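Local coordinates for protein succinylglutamate desuccinylase (Vibrio parahaemolyticus, PDB 2BCO) that probably hydrolyses N-succinylglutamate to succinate and glutamate with one zinc ion per subunit, the last step of arginine breakdown by the AST pathway, at residues D186-N197 and S254-V262; T165-V176 and A208-E219. All blocks are in the same frame, centred on the assembly; numbering follows the deposited sequence.

Overall arrangement
The two interactions are successive strand pairings in one run of the sheet. Strand 165-169 of interaction 2 lies next to strand 192-195 of interaction 1, and Ala167 bonds by its backbone to both Ala192 and Leu194. Interaction 2 is the more deeply buried and is antiparallel. It holds Glu219, the predicted active-site residue, its side chain about 5 Å from the zinc ion. Interaction 1 is parallel, only partly buried and farther from the metal. It joins a strand of the catalytic region to one in the region assigned to the hybrid domain. Both have water bridges. In interaction 1 the Asp186 carboxylate takes the Cys257 amide; interaction 2 has Phe166-Glu219 CH-pi packing and a Thr172-Glu209 bond.

Interaction 1: residues D186-N197 and S254-V262; sequences DSAHIEAVLLSN and SKPCIKYRV
Strand 192-195 of the catalytic domain pairs in parallel with strand 258-262, in the part of the chain assigned to the barrel-sandwich hybrid domain. The pairing therefore links the regions assigned to the two families. Four backbone bonds, the first to Glu191 just before the strand, join them. Ile258 N binds Glu191 O, Val193 N binds Ile258 O at 2.8 Å, Tyr260 N binds Val193 O, and Leu195 N binds Tyr260 O. Water 3 then bridges Leu195 O and Val262 N where the strands part.

Before the strands, the chain of 254-257 runs past the end of the helix. The amide of Cys257 binds Asp186 OD2 at 3.0 Å, meeting it from above the carboxylate plane. With chi1 at 58°, Cys257 SG sits between its own backbone N and carbonyl carbon, and its sulfur packs on Val193 CG2 at 3.3 Å. Lys259 curls back so that NZ binds Cys257 O at 2.7 Å. The helix ends in a Schellman motif at His189. There Asp186 O accepts from His189 N and from ND1, and lies nearly in the plane of the imidazole. Water 1 links the same oxygen to Lys255 O.

On the sheet face that holds Ala192, Leu194 and Tyr260, Ala192 CB meets the edge of the Tyr260 ring in its plane, 3.5 Å from CE2. Farther on, Asn197 lies across Val262 at about a right angle.

The hydroxyl of Tyr260 binds His163, and its ring also meets Phe284. Leu185 of helix 179-188 packs on Val193 and Cys257. Strand 165-169 flanks strand 192-195, while strand 322-335 pairs with strand 258-267.

Interaction 2: residues T165-V176 and A208-E219; sequences TFAVSPKTRHPV and AENYSAQALTME
The chi1 of Phe166, 73°, sets its ring between its own N and carbonyl carbon, and the chi1 of Glu219, -53°, puts CG anti to the carbonyl carbon and over one face of that ring. The two side chains lie side by side and point the same way. The bend at chi2 of Glu219 then turns the carboxylate, whose plane is 30° from that of the ring. This CH-pi contact puts Glu219 CG 3.5 Å from the centroid of the Phe166 ring.

The backbones behind them pair antiparallel. Glu219 N binds Phe166 O at 2.8 Å; the return bond from Phe166 N to Glu219 O is weak. Val168 and Thr217 exchange two bonds. Between these pairs, Ala167 CB packs on CG of Met218, present as selenomethionine, at 4.2 Å.

The family is a zinc carboxypeptidase-like one (M14). Here the pairing places the side chain of Glu219, the predicted active-site residue, about 5 Å from the zinc ion, which His63, Glu66 and His155 bind. Phe284 meets the Phe166 ring edge-to-face, and Thr217 touches His155.

Beyond Ser169 the chain packs against the end of helix 203-211 and the turn after it. Water 4 joins Ser169 OG, Val176 O and Ala215 O. Pro170 CB and Thr172 CG2 both rest against Ala208 CB. Thr172 OG1 donates to Glu209 OE1 at 3.1 Å from above the carboxylate plane, and it accepts from His174 N in an ST turn. Water 5 links the same Glu209 oxygen to Lys171 O. Ser212 OG lies over one face of the His174 ring, 3.1 Å from its CG. Val176 CB closes on Ala213 O at 3.2 Å.

Interaction 1: residues D186-N197 and S254-V262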
loop_
_atom_site.group_PDB
_atom_site.type_symbol
_atom_site.label_atom_id
_atom_site.label_comp_id
_atom_site.label_asym_id
_atom_site.label_seq_id
_atom_site.Cartn_x
_atom_site.Cartn_y
_atom_site.Cartn_z
ATOM N N ASP A 186 -1.600 -0.248 -14.592
ATOM C CA ASP A 186 -0.936 -0.288 -15.884
ATOM C C ASP A 186 -0.290 1.047 -16.231
ATOM O O ASP A 186 0.858 1.095 -16.666
ATOM C CB ASP A 186 -1.935 -0.712 -16.972
ATOM C CG ASP A 186 -2.452 -2.134 -16.771
ATOM O OD1 ASP A 186 -3.430 -2.519 -17.438
ATOM O OD2 ASP A 186 -1.876 -2.873 -15.948
ATOM N N SER A 187 -1.018 2.134 -16.021
ATOM C CA SER A 187 -0.467 3.448 -16.318
ATOM C C SER A 187 0.730 3.752 -15.427
ATOM O O SER A 187 1.672 4.409 -15.866
ATOM C CB SER A 187 -1.531 4.535 -16.135
ATOM O OG SER A 187 -2.539 4.412 -17.122
ATOM N N ALA A 188 0.692 3.262 -14.186
ATOM C CA ALA A 188 1.772 3.491 -13.226
ATOM C C ALA A 188 2.972 2.616 -13.508
ATOM O O ALA A 188 4.033 2.825 -12.934
ATOM C CB ALA A 188 1.282 3.239 -11.802
ATOM N N HIS A 189 2.800 1.636 -14.386
ATOM C CA HIS A 189 3.879 0.726 -14.747
ATOM C C HIS A 189 4.242 -0.239 -13.623
ATOM O O HIS A 189 5.385 -0.694 -13.536
ATOM C CB HIS A 189 5.122 1.508 -15.176
ATOM C CG HIS A 189 5.021 2.108 -16.542
ATOM N ND1 HIS A 189 3.815 2.264 -17.198
ATOM C CD2 HIS A 189 5.963 2.616 -17.371
ATOM C CE1 HIS A 189 4.021 2.840 -18.364
ATOM N NE2 HIS A 189 5.318 3.067 -18.496
ATOM N N ILE A 190 3.268 -0.548 -12.768
ATOM C CA ILE A 190 3.486 -1.490 -11.675
ATOM C C ILE A 190 3.585 -2.844 -12.371
ATOM O O ILE A 190 2.650 -3.291 -13.035
ATOM C CB ILE A 190 2.308 -1.473 -10.682
ATOM C CG1 ILE A 190 2.149 -0.055 -10.125
ATOM C CG2 ILE A 190 2.561 -2.450 -9.540
ATOM C CD1 ILE A 190 3.324 0.390 -9.215
ATOM N N GLU A 191 4.737 -3.481 -12.234
ATOM C CA GLU A 191 5.004 -4.744 -12.901
ATOM C C GLU A 191 4.067 -5.906 -12.623
ATOM O O GLU A 191 3.832 -6.726 -13.507
ATOM C CB GLU A 191 6.447 -5.148 -12.622
ATOM C CG GLU A 191 7.437 -4.103 -13.123
ATOM C CD GLU A 191 8.856 -4.381 -12.686
ATOM O OE1 GLU A 191 9.328 -5.518 -12.904
ATOM O OE2 GLU A 191 9.507 -3.462 -12.135
ATOM N N ALA A 192 3.529 -5.988 -11.411
ATOM C CA ALA A 192 2.636 -7.085 -11.089
ATOM C C ALA A 192 1.680 -6.771 -9.949
ATOM O O ALA A 192 1.966 -5.919 -9.100
ATOM C CB ALA A 192 3.449 -8.321 -10.745
ATOM N N VAL A 193 0.534 -7.452 -9.955
ATOM C CA VAL A 193 -0.456 -7.293 -8.899
ATOM C C VAL A 193 -0.842 -8.670 -8.375
ATOM O O VAL A 193 -1.178 -9.564 -9.144
ATOM C CB VAL A 193 -1.737 -6.590 -9.384
ATOM C CG1 VAL A 193 -2.635 -6.281 -8.186
ATOM C CG2 VAL A 193 -1.378 -5.307 -10.116
ATOM N N LEU A 194 -0.766 -8.838 -7.063
ATOM C CA LEU A 194 -1.114 -10.101 -6.425
ATOM C C LEU A 194 -2.551 -9.942 -5.886
ATOM O O LEU A 194 -2.839 -9.018 -5.124
ATOM C CB LEU A 194 -0.144 -10.384 -5.270
ATOM C CG LEU A 194 0.061 -11.816 -4.748
ATOM C CD1 LEU A 194 0.367 -11.751 -3.258
ATOM C CD2 LEU A 194 -1.167 -12.683 -4.997
ATOM N N LEU A 195 -3.448 -10.824 -6.309
ATOM C CA LEU A 195 -4.831 -10.781 -5.857
ATOM C C LEU A 195 -4.948 -11.685 -4.630
ATOM O O LEU A 195 -4.870 -12.901 -4.755
ATOM C CB LEU A 195 -5.756 -11.294 -6.960
ATOM C CG LEU A 195 -5.639 -10.606 -8.318
ATOM C CD1 LEU A 195 -6.553 -11.293 -9.305
ATOM C CD2 LEU A 195 -5.985 -9.135 -8.198
ATOM N N SER A 196 -5.119 -11.107 -3.447
ATOM C CA SER A 196 -5.234 -11.923 -2.239
ATOM C C SER A 196 -6.449 -12.846 -2.299
ATOM O O SER A 196 -7.457 -12.504 -2.911
ATOM C CB SER A 196 -5.352 -11.039 -0.997
ATOM O OG SER A 196 -4.148 -10.346 -0.739
ATOM N N ASN A 197 -6.350 -14.012 -1.664
ATOM C CA ASN A 197 -7.466 -14.954 -1.630
ATOM C C ASN A 197 -7.927 -15.124 -0.188
ATOM O O ASN A 197 -8.779 -15.956 0.095
ATOM C CB ASN A 197 -7.068 -16.320 -2.223
ATOM C CG ASN A 197 -6.202 -17.146 -1.275
ATOM O OD1 ASN A 197 -5.436 -16.597 -0.481
ATOM N ND2 ASN A 197 -6.304 -18.469 -1.371
ATOM N N SER A 254 -0.110 1.642 -22.370
ATOM C CA SER A 254 0.764 0.801 -21.547
ATOM C C SER A 254 0.368 -0.673 -21.576
ATOM O O SER A 254 -0.745 -1.027 -21.962
ATOM C CB SER A 254 0.745 1.289 -20.098
ATOM O OG SER A 254 -0.582 1.317 -19.599
ATOM N N LYS A 255 1.288 -1.530 -21.149
ATOM C CA LYS A 255 1.036 -2.965 -21.122
ATOM C C LYS A 255 0.348 -3.406 -19.832
ATOM O O LYS A 255 0.391 -2.702 -18.815
ATOM C CB LYS A 255 2.344 -3.744 -21.264
ATOM C CG LYS A 255 3.301 -3.590 -20.092
ATOM C CD LYS A 255 4.529 -4.476 -20.273
ATOM C CE LYS A 255 5.469 -4.388 -19.082
ATOM N NZ LYS A 255 6.639 -5.306 -19.225
ATOM N N PRO A 256 -0.302 -4.581 -19.861
ATOM C CA PRO A 256 -0.977 -5.073 -18.657
ATOM C C PRO A 256 0.041 -5.589 -17.646
ATOM O O PRO A 256 0.995 -6.280 -18.016
ATOM C CB PRO A 256 -1.864 -6.194 -19.187
ATOM C CG PRO A 256 -1.049 -6.747 -20.339
ATOM C CD PRO A 256 -0.536 -5.481 -21.008
ATOM N N CYS A 257 -0.148 -5.233 -16.378
ATOM C CA CYS A 257 0.746 -5.717 -15.335
ATOM C C CYS A 257 0.478 -7.215 -15.213
ATOM O O CYS A 257 -0.596 -7.690 -15.586
ATOM C CB CYS A 257 0.449 -5.018 -14.003
ATOM S SG CYS A 257 -1.245 -5.206 -13.398
ATOM N N ILE A 258 1.449 -7.966 -14.714
ATOM C CA ILE A 258 1.254 -9.396 -14.550
ATOM C C ILE A 258 0.262 -9.616 -13.398
ATOM O O ILE A 258 0.345 -8.946 -12.365
ATOM C CB ILE A 258 2.594 -10.091 -14.247
ATOM C CG1 ILE A 258 3.556 -9.867 -15.424
ATOM C CG2 ILE A 258 2.381 -11.591 -14.012
ATOM C CD1 ILE A 258 4.990 -10.211 -15.103
ATOM N N LYS A 259 -0.685 -10.530 -13.592
ATOM C CA LYS A 259 -1.687 -10.818 -12.572
ATOM C C LYS A 259 -1.340 -12.153 -11.912
ATOM O O LYS A 259 -1.122 -13.158 -12.597
ATOM C CB LYS A 259 -3.086 -10.910 -13.200
ATOM C CG LYS A 259 -3.464 -9.783 -14.175
ATOM C CD LYS A 259 -3.559 -8.419 -13.489
ATOM C CE LYS A 259 -4.107 -7.346 -14.436
ATOM N NZ LYS A 259 -3.280 -7.172 -15.670
ATOM N N TYR A 260 -1.281 -12.159 -10.584
ATOM C CA TYR A 260 -0.957 -13.367 -9.832
ATOM C C TYR A 260 -2.129 -13.737 -8.936
ATOM O O TYR A 260 -2.953 -12.894 -8.612
ATOM C CB TYR A 260 0.274 -13.144 -8.945
ATOM C CG TYR A 260 1.602 -13.104 -9.672
ATOM C CD1 TYR A 260 2.257 -14.281 -10.040
ATOM C CD2 TYR A 260 2.205 -11.894 -9.991
ATOM C CE1 TYR A 260 3.484 -14.250 -10.712
ATOM C CE2 TYR A 260 3.430 -11.851 -10.660
ATOM C CZ TYR A 260 4.063 -13.030 -11.017
ATOM O OH TYR A 260 5.274 -12.985 -11.673
ATOM N N ARG A 261 -2.205 -15.006 -8.559
ATOM C CA ARG A 261 -3.243 -15.488 -7.655
ATOM C C ARG A 261 -2.496 -16.337 -6.641
ATOM O O ARG A 261 -1.369 -16.761 -6.898
ATOM C CB ARG A 261 -4.292 -16.343 -8.388
ATOM C CG ARG A 261 -3.834 -17.740 -8.811
ATOM C CD ARG A 261 -5.000 -18.539 -9.419
ATOM N NE ARG A 261 -4.586 -19.809 -10.019
ATOM C CZ ARG A 261 -4.238 -20.894 -9.336
ATOM N NH1 ARG A 261 -4.253 -20.886 -8.012
ATOM N NH2 ARG A 261 -3.867 -21.992 -9.983
ATOM N N VAL A 262 -3.109 -16.594 -5.495
ATOM C CA VAL A 262 -2.442 -17.401 -4.484
ATOM C C VAL A 262 -2.596 -18.907 -4.728
ATOM O O VAL A 262 -3.679 -19.464 -4.564
ATOM C CB VAL A 262 -2.974 -17.052 -3.081
ATOM C CG1 VAL A 262 -2.306 -17.933 -2.029
ATOM C CG2 VAL A 262 -2.728 -15.573 -2.799
HETATM O O HOH W 1 2.046 -1.197 -17.369
HETATM O O HOH W 2 -1.565 3.971 -19.931
HETATM O O HOH W 3 -5.658 -15.526 -5.130
#

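Interaction 2: residues T165-V176 and A208-E219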
loop_
_atom_site.group_PDB
_atom_site.type_symbol
_atom_site.label_atom_id
_atom_site.label_comp_id
_atom_site.label_asym_id
_atom_site.label_seq_id
_atom_site.Cartn_x
_atom_site.Cartn_y
_atom_site.Cartn_z
ATOM N N THR A 165 8.493 -3.154 -8.756
ATOM C CA THR A 165 7.237 -2.642 -8.213
ATOM C C THR A 165 6.162 -3.711 -8.390
ATOM O O THR A 165 6.173 -4.463 -9.369
ATOM C CB THR A 165 6.721 -1.367 -8.941
ATOM O OG1 THR A 165 6.533 -1.648 -10.335
ATOM C CG2 THR A 165 7.682 -0.208 -8.766
ATOM N N PHE A 166 5.256 -3.787 -7.422
ATOM C CA PHE A 166 4.136 -4.713 -7.481
ATOM C C PHE A 166 3.116 -4.292 -6.441
ATOM O O PHE A 166 3.420 -3.482 -5.571
ATOM C CB PHE A 166 4.587 -6.179 -7.301
ATOM C CG PHE A 166 4.990 -6.560 -5.898
ATOM C CD1 PHE A 166 4.047 -7.046 -4.996
ATOM C CD2 PHE A 166 6.329 -6.534 -5.510
ATOM C CE1 PHE A 166 4.429 -7.511 -3.728
ATOM C CE2 PHE A 166 6.721 -6.997 -4.240
ATOM C CZ PHE A 166 5.764 -7.489 -3.352
ATOM N N ALA A 167 1.901 -4.819 -6.542
ATOM C CA ALA A 167 0.848 -4.445 -5.613
ATOM C C ALA A 167 0.052 -5.645 -5.145
ATOM O O ALA A 167 0.070 -6.710 -5.771
ATOM C CB ALA A 167 -0.085 -3.426 -6.274
ATOM N N VAL A 168 -0.655 -5.456 -4.041
ATOM C CA VAL A 168 -1.478 -6.499 -3.464
ATOM C C VAL A 168 -2.907 -5.993 -3.309
ATOM O O VAL A 168 -3.143 -4.975 -2.658
ATOM C CB VAL A 168 -0.939 -6.932 -2.085
ATOM C CG1 VAL A 168 -1.865 -7.956 -1.468
ATOM C CG2 VAL A 168 0.458 -7.504 -2.233
ATOM N N SER A 169 -3.849 -6.702 -3.925
ATOM C CA SER A 169 -5.263 -6.343 -3.857
ATOM C C SER A 169 -5.950 -7.208 -2.793
ATOM O O SER A 169 -5.999 -8.433 -2.922
ATOM C CB SER A 169 -5.931 -6.566 -5.218
ATOM O OG SER A 169 -7.311 -6.274 -5.148
ATOM N N PRO A 170 -6.505 -6.574 -1.742
ATOM C CA PRO A 170 -7.193 -7.240 -0.629
ATOM C C PRO A 170 -8.372 -8.109 -1.043
ATOM O O PRO A 170 -8.988 -7.887 -2.086
ATOM C CB PRO A 170 -7.646 -6.076 0.255
ATOM C CG PRO A 170 -6.698 -4.989 -0.084
ATOM C CD PRO A 170 -6.601 -5.116 -1.586
ATOM N N LYS A 171 -8.670 -9.083 -0.189
ATOM C CA LYS A 171 -9.765 -10.015 -0.386
ATOM C C LYS A 171 -10.970 -9.577 0.427
ATOM O O LYS A 171 -10.905 -9.505 1.653
ATOM C CB LYS A 171 -9.356 -11.424 0.054
ATOM C CG LYS A 171 -10.447 -12.466 -0.110
ATOM C CD LYS A 171 -10.837 -12.604 -1.569
ATOM C CE LYS A 171 -11.788 -13.758 -1.779
ATOM N NZ LYS A 171 -12.068 -13.944 -3.234
ATOM N N THR A 172 -12.065 -9.286 -0.268
ATOM C CA THR A 172 -13.311 -8.866 0.364
ATOM C C THR A 172 -14.451 -9.232 -0.576
ATOM O O THR A 172 -14.230 -9.424 -1.772
ATOM C CB THR A 172 -13.322 -7.344 0.621
ATOM O OG1 THR A 172 -14.624 -6.945 1.056
ATOM C CG2 THR A 172 -12.962 -6.574 -0.647
ATOM N N ARG A 173 -15.661 -9.348 -0.040
ATOM C CA ARG A 173 -16.828 -9.691 -0.850
ATOM C C ARG A 173 -17.233 -8.483 -1.700
ATOM O O ARG A 173 -17.962 -8.613 -2.683
ATOM C CB ARG A 173 -17.992 -10.104 0.054
ATOM C CG ARG A 173 -18.570 -8.958 0.878
ATOM C CD ARG A 173 -19.507 -9.494 1.957
ATOM N NE ARG A 173 -19.478 -8.645 3.147
ATOM C CZ ARG A 173 -20.222 -7.562 3.304
ATOM N NH1 ARG A 173 -21.066 -7.195 2.351
ATOM N NH2 ARG A 173 -20.116 -6.836 4.406
ATOM N N HIS A 174 -16.763 -7.303 -1.307
ATOM C CA HIS A 174 -17.064 -6.080 -2.042
ATOM C C HIS A 174 -16.240 -6.034 -3.336
ATOM O O HIS A 174 -15.121 -6.554 -3.392
ATOM C CB HIS A 174 -16.717 -4.848 -1.203
ATOM C CG HIS A 174 -17.502 -4.731 0.066
ATOM N ND1 HIS A 174 -18.864 -4.518 0.085
ATOM C CD2 HIS A 174 -17.112 -4.796 1.360
ATOM C CE1 HIS A 174 -19.277 -4.461 1.336
ATOM N NE2 HIS A 174 -18.236 -4.627 2.132
ATOM N N PRO A 175 -16.801 -5.438 -4.400
ATOM C CA PRO A 175 -16.088 -5.332 -5.681
ATOM C C PRO A 175 -15.080 -4.180 -5.590
ATOM O O PRO A 175 -15.431 -3.025 -5.801
ATOM C CB PRO A 175 -17.213 -5.050 -6.679
ATOM C CG PRO A 175 -18.189 -4.237 -5.855
ATOM C CD PRO A 175 -18.204 -5.000 -4.533
ATOM N N VAL A 176 -13.831 -4.496 -5.267
ATOM C CA VAL A 176 -12.812 -3.463 -5.111
ATOM C C VAL A 176 -11.681 -3.617 -6.124
ATOM O O VAL A 176 -10.627 -3.000 -5.994
ATOM C CB VAL A 176 -12.217 -3.503 -3.678
ATOM C CG1 VAL A 176 -13.333 -3.350 -2.654
ATOM C CG2 VAL A 176 -11.476 -4.826 -3.445
ATOM N N ALA A 208 -10.870 -1.669 2.120
ATOM C CA ALA A 208 -11.607 -2.467 1.152
ATOM C C ALA A 208 -12.761 -3.213 1.824
ATOM O O ALA A 208 -13.895 -3.193 1.339
ATOM C CB ALA A 208 -10.671 -3.460 0.478
ATOM N N GLU A 209 -12.467 -3.861 2.946
ATOM C CA GLU A 209 -13.474 -4.628 3.672
ATOM C C GLU A 209 -14.549 -3.796 4.331
ATOM O O GLU A 209 -15.712 -4.181 4.330
ATOM C CB GLU A 209 -12.816 -5.509 4.742
ATOM C CG GLU A 209 -13.795 -6.224 5.697
ATOM C CD GLU A 209 -14.816 -7.098 4.973
ATOM O OE1 GLU A 209 -14.419 -7.833 4.050
ATOM O OE2 GLU A 209 -16.012 -7.060 5.335
ATOM N N ASN A 210 -14.178 -2.650 4.882
ATOM C CA ASN A 210 -15.150 -1.830 5.587
ATOM C C ASN A 210 -15.728 -0.645 4.853
ATOM O O ASN A 210 -16.678 -0.033 5.335
ATOM C CB ASN A 210 -14.541 -1.362 6.902
ATOM C CG ASN A 210 -14.365 -2.496 7.879
ATOM O OD1 ASN A 210 -15.343 -3.042 8.375
ATOM N ND2 ASN A 210 -13.123 -2.871 8.146
ATOM N N TYR A 211 -15.174 -0.299 3.697
ATOM C CA TYR A 211 -15.703 0.846 2.968
ATOM C C TYR A 211 -15.743 0.639 1.463
ATOM O O TYR A 211 -15.999 1.571 0.711
ATOM C CB TYR A 211 -14.889 2.092 3.322
ATOM C CG TYR A 211 -15.022 2.470 4.780
ATOM C CD1 TYR A 211 -16.117 3.205 5.230
ATOM C CD2 TYR A 211 -14.084 2.049 5.723
ATOM C CE1 TYR A 211 -16.280 3.518 6.590
ATOM C CE2 TYR A 211 -14.238 2.354 7.088
ATOM C CZ TYR A 211 -15.339 3.089 7.510
ATOM O OH TYR A 211 -15.497 3.407 8.840
ATOM N N SER A 212 -15.510 -0.598 1.038
ATOM C CA SER A 212 -15.535 -0.950 -0.378
ATOM C C SER A 212 -14.632 -0.060 -1.222
ATOM O O SER A 212 -14.967 0.259 -2.361
ATOM C CB SER A 212 -16.967 -0.856 -0.920
ATOM O OG SER A 212 -17.847 -1.665 -0.159
ATOM N N ALA A 213 -13.494 0.344 -0.670
ATOM C CA ALA A 213 -12.586 1.208 -1.412
ATOM C C ALA A 213 -11.748 0.404 -2.403
ATOM O O ALA A 213 -11.437 -0.756 -2.162
ATOM C CB ALA A 213 -11.667 1.965 -0.440
ATOM N N GLN A 214 -11.409 1.023 -3.527
ATOM C CA GLN A 214 -10.569 0.383 -4.541
ATOM C C GLN A 214 -9.206 0.551 -3.876
ATOM O O GLN A 214 -8.555 1.591 -3.981
ATOM C CB GLN A 214 -10.710 1.153 -5.861
ATOM C CG GLN A 214 -12.154 1.055 -6.391
ATOM C CD GLN A 214 -12.530 2.123 -7.408
ATOM O OE1 GLN A 214 -12.252 1.987 -8.594
ATOM N NE2 GLN A 214 -13.162 3.203 -6.937
ATOM N N ALA A 215 -8.799 -0.483 -3.153
ATOM C CA ALA A 215 -7.582 -0.418 -2.370
ATOM C C ALA A 215 -6.430 -1.324 -2.755
ATOM O O ALA A 215 -6.612 -2.434 -3.249
ATOM C CB ALA A 215 -7.939 -0.647 -0.911
ATOM N N LEU A 216 -5.226 -0.833 -2.500
ATOM C CA LEU A 216 -4.039 -1.609 -2.788
ATOM C C LEU A 216 -2.959 -1.289 -1.790
ATOM O O LEU A 216 -2.923 -0.208 -1.204
ATOM C CB LEU A 216 -3.472 -1.272 -4.172
ATOM C CG LEU A 216 -4.259 -1.405 -5.471
ATOM C CD1 LEU A 216 -3.529 -0.605 -6.555
ATOM C CD2 LEU A 216 -4.388 -2.876 -5.859
ATOM N N THR A 217 -2.067 -2.246 -1.616
ATOM C CA THR A 217 -0.890 -2.050 -0.796
ATOM C C THR A 217 0.128 -2.080 -1.929
ATOM O O THR A 217 0.227 -3.074 -2.647
ATOM C CB THR A 217 -0.649 -3.219 0.152
ATOM O OG1 THR A 217 -1.721 -3.277 1.098
ATOM C CG2 THR A 217 0.679 -3.032 0.894
HETATM N N MSE A 218 0.853 -0.990 -2.122
HETATM C CA MSE A 218 1.824 -0.935 -3.207
HETATM C C MSE A 218 3.282 -0.980 -2.737
HETATM O O MSE A 218 3.707 -0.167 -1.916
HETATM C CB MSE A 218 1.566 0.324 -4.051
HETATM C CG MSE A 218 0.146 0.389 -4.614
HETATM SE SE MSE A 218 -0.288 2.019 -5.571
HETATM C CE MSE A 218 0.272 1.451 -7.331
ATOM N N GLU A 219 4.037 -1.944 -3.257
ATOM C CA GLU A 219 5.453 -2.098 -2.922
ATOM C C GLU A 219 6.283 -1.312 -3.945
ATOM O O GLU A 219 6.544 -1.790 -5.056
ATOM C CB GLU A 219 5.850 -3.571 -2.973
ATOM C CG GLU A 219 4.979 -4.507 -2.147
ATOM C CD GLU A 219 5.068 -4.260 -0.644
ATOM O OE1 GLU A 219 6.175 -3.993 -0.130
ATOM O OE2 GLU A 219 4.026 -4.358 0.029
HETATM O O HOH W 4 -8.305 -3.812 -4.975
HETATM O O HOH W 5 -12.325 -9.267 3.944
HETATM O O HOH W 6 -17.467 -1.126 -4.197
#